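PDB 4N30: protein disulfide isomerase from Pseudomonas aeruginosa, which probably acts as a DsbA-type thiol oxidoreductase of the thioredoxin fold, helping to introduce disulfide bonds into other proteins. Local coordinates for residues I125-I128 / F129-A133. Sequence-based numbering, arbitrary orientation. Where two conformers were deposited one is given.
Sequences IDAI and FAQSA
Phe129 lies beside Ile125, one helical turn back, and the two side chains point the same way from the last turns of helix 99-131. Followed outward, the phenylalanine first meets backbone: its CB is 3.5 Å from Ile125 O, and CG lies close to the same oxygen, which also accepts the Phe129 N-H. CD2 sits between that oxygen, at 3.4 Å, and the CG2 methyl of Ile125. CE2 then meets Ile125 CG2 at 3.6 Å. This methyl is anti to its own backbone N, with CG1 lying beside that N, which turns CG2 toward the ring. A beta-branched residue suits the place because CG2 fills the space beside the CD2-CE2 side of the ring.

The same i to i+4 bonding continues to the helix end, where Ser132 N still donates to Ile128 O (2.9 Å) although Ser132 itself has left helical geometry. Its OG is hydrogen-bonded with Glu65 OE1 and Gly134 N, so a small hydroxyl residue fits the turn out of the helix. On another side, Gln131 runs its CG past Ala127 O at 3.2 Å, and the small methyl of Ala127 leaves room for the amide, whose OE1 accepts from Asp145 N.

Phe129 and Ile125 both rest on Trp90 of strand 86-92. A large, flat apolar side chain suits the buried position of Phe129, which also touches Thr73 and Cys69 of helix 67-81, the latter in a probable thioredoxin-type CxxC motif. Ile125 and Ile128 both pack on Val109, earlier in their own long helix, and Ile128 reaches Gln105 and the loop residue Leu144 too.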
ATOM      1  N   ILE A 125      -1.042   5.667   7.181  1.00 10.69           N
ATOM      2  CA  ILE A 125       0.011   4.621   7.031  1.00 11.24           C
ATOM      3  C   ILE A 125       1.247   4.974   7.879  1.00 12.10           C
ATOM      4  O   ILE A 125       1.796   4.148   8.660  1.00 11.30           O
ATOM      5  CB  ILE A 125       0.378   4.466   5.544  1.00 11.74           C
ATOM      6  CG1 ILE A 125      -0.754   3.709   4.827  1.00 15.37           C
ATOM      7  CG2 ILE A 125       1.739   3.676   5.401  1.00 11.92           C
ATOM      8  CD1 ILE A 125      -0.619   3.513   3.370  1.00 18.85           C
ATOM      9  N   ASP A 126       1.736   6.229   7.773  0.50 11.74           N
ATOM     10  CA  ASP A 126       2.887   6.663   8.589  0.50 11.40           C
ATOM     11  C   ASP A 126       2.590   6.588  10.056  0.50 11.01           C
ATOM     12  O   ASP A 126       3.413   6.142  10.888  0.50 11.33           O
ATOM     13  CB  ASP A 126       3.298   8.119   8.245  0.50 12.60           C
ATOM     14  CG  ASP A 126       3.948   8.255   6.882  0.50 12.94           C
ATOM     15  OD1 ASP A 126       4.383   7.257   6.348  0.50 14.06           O
ATOM     16  OD2 ASP A 126       3.922   9.429   6.371  0.50 14.96           O
ATOM     17  N   ALA A 127       1.423   7.081  10.428  1.00 11.89           N
ATOM     18  CA  ALA A 127       1.102   7.104  11.861  1.00 12.01           C
ATOM     19  C   ALA A 127       1.051   5.692  12.416  1.00 11.91           C
ATOM     20  O   ALA A 127       1.509   5.453  13.552  1.00 11.52           O
ATOM     21  CB  ALA A 127      -0.264   7.791  12.060  1.00 13.07           C
ATOM     22  N   ILE A 128       0.480   4.741  11.696  1.00 11.24           N
ATOM     23  CA  ILE A 128       0.367   3.346  12.152  1.00 11.95           C
ATOM     24  C   ILE A 128       1.740   2.746  12.211  1.00 11.66           C
ATOM     25  O   ILE A 128       2.114   2.073  13.225  1.00 10.97           O
ATOM     26  CB  ILE A 128      -0.618   2.520  11.304  1.00 11.07           C
ATOM     27  CG1 ILE A 128      -2.003   3.048  11.550  1.00 11.49           C
ATOM     28  CG2 ILE A 128      -0.479   1.024  11.669  1.00 11.66           C
ATOM     29  CD1 ILE A 128      -3.007   2.476  10.538  1.00 14.06           C
ATOM     30  N   PHE A 129       2.584   2.992  11.212  1.00  9.87           N
ATOM     31  CA  PHE A 129       3.945   2.426  11.305  1.00 11.19           C
ATOM     32  C   PHE A 129       4.698   3.036  12.510  1.00 11.07           C
ATOM     33  O   PHE A 129       5.503   2.325  13.128  1.00 12.09           O
ATOM     34  CB  PHE A 129       4.756   2.734   9.993  1.00 11.49           C
ATOM     35  CG  PHE A 129       4.550   1.747   8.888  1.00 11.72           C
ATOM     36  CD1 PHE A 129       4.593   0.383   9.117  1.00 10.64           C
ATOM     37  CD2 PHE A 129       4.391   2.193   7.581  1.00 11.27           C
ATOM     38  CE1 PHE A 129       4.418  -0.542   8.081  1.00 10.88           C
ATOM     39  CE2 PHE A 129       4.224   1.274   6.532  1.00 11.31           C
ATOM     40  CZ  PHE A 129       4.230  -0.096   6.819  1.00 11.67           C
ATOM     41  N   ALA A 130       4.446   4.279  12.834  1.00 10.88           N
ATOM     42  CA  ALA A 130       5.137   4.893  14.014  1.00 11.92           C
ATOM     43  C   ALA A 130       4.544   4.412  15.292  1.00 12.25           C
ATOM     44  O   ALA A 130       5.315   4.225  16.243  1.00 12.92           O
ATOM     45  CB  ALA A 130       4.959   6.423  13.947  1.00 14.21           C
ATOM     46  N   GLN A 131       3.265   4.187  15.394  1.00 11.95           N
ATOM     47  CA  GLN A 131       2.601   3.952  16.668  1.00 11.49           C
ATOM     48  C   GLN A 131       2.441   2.490  17.033  1.00 11.66           C
ATOM     49  O   GLN A 131       2.307   2.203  18.210  1.00 12.88           O
ATOM     50  CB  GLN A 131       1.232   4.679  16.654  1.00 12.18           C
ATOM     51  CG  GLN A 131       1.402   6.218  16.640  1.00 13.41           C
ATOM     52  CD  GLN A 131       0.103   6.896  16.575  1.00 12.75           C
ATOM     53  OE1 GLN A 131      -0.902   6.433  17.106  1.00 15.07           O
ATOM     54  NE2 GLN A 131       0.134   8.034  15.892  1.00 14.75           N
ATOM     55  N   SER A 132       2.287   1.623  16.043  1.00 11.21           N
ATOM     56  CA  SER A 132       2.156   0.184  16.353  1.00 10.67           C
ATOM     57  C   SER A 132       3.410  -0.408  16.995  1.00 10.53           C
ATOM     58  O   SER A 132       4.533  -0.036  16.590  1.00 11.11           O
ATOM     59  CB  SER A 132       1.775  -0.577  15.075  1.00 11.56           C
ATOM     60  OG  SER A 132       1.667  -1.929  15.473  1.00 10.83           O
ATOM     61  N   ALA A 133       3.203  -1.357  17.889  1.00 10.24           N
ATOM     62  CA  ALA A 133       4.321  -2.142  18.306  1.00 11.32           C
ATOM     63  C   ALA A 133       4.940  -2.907  17.151  1.00 11.43           C
ATOM     64  O   ALA A 133       6.095  -3.294  17.218  1.00 11.48           O
ATOM     65  CB  ALA A 133       3.883  -3.136  19.393  1.00 13.55           C
TER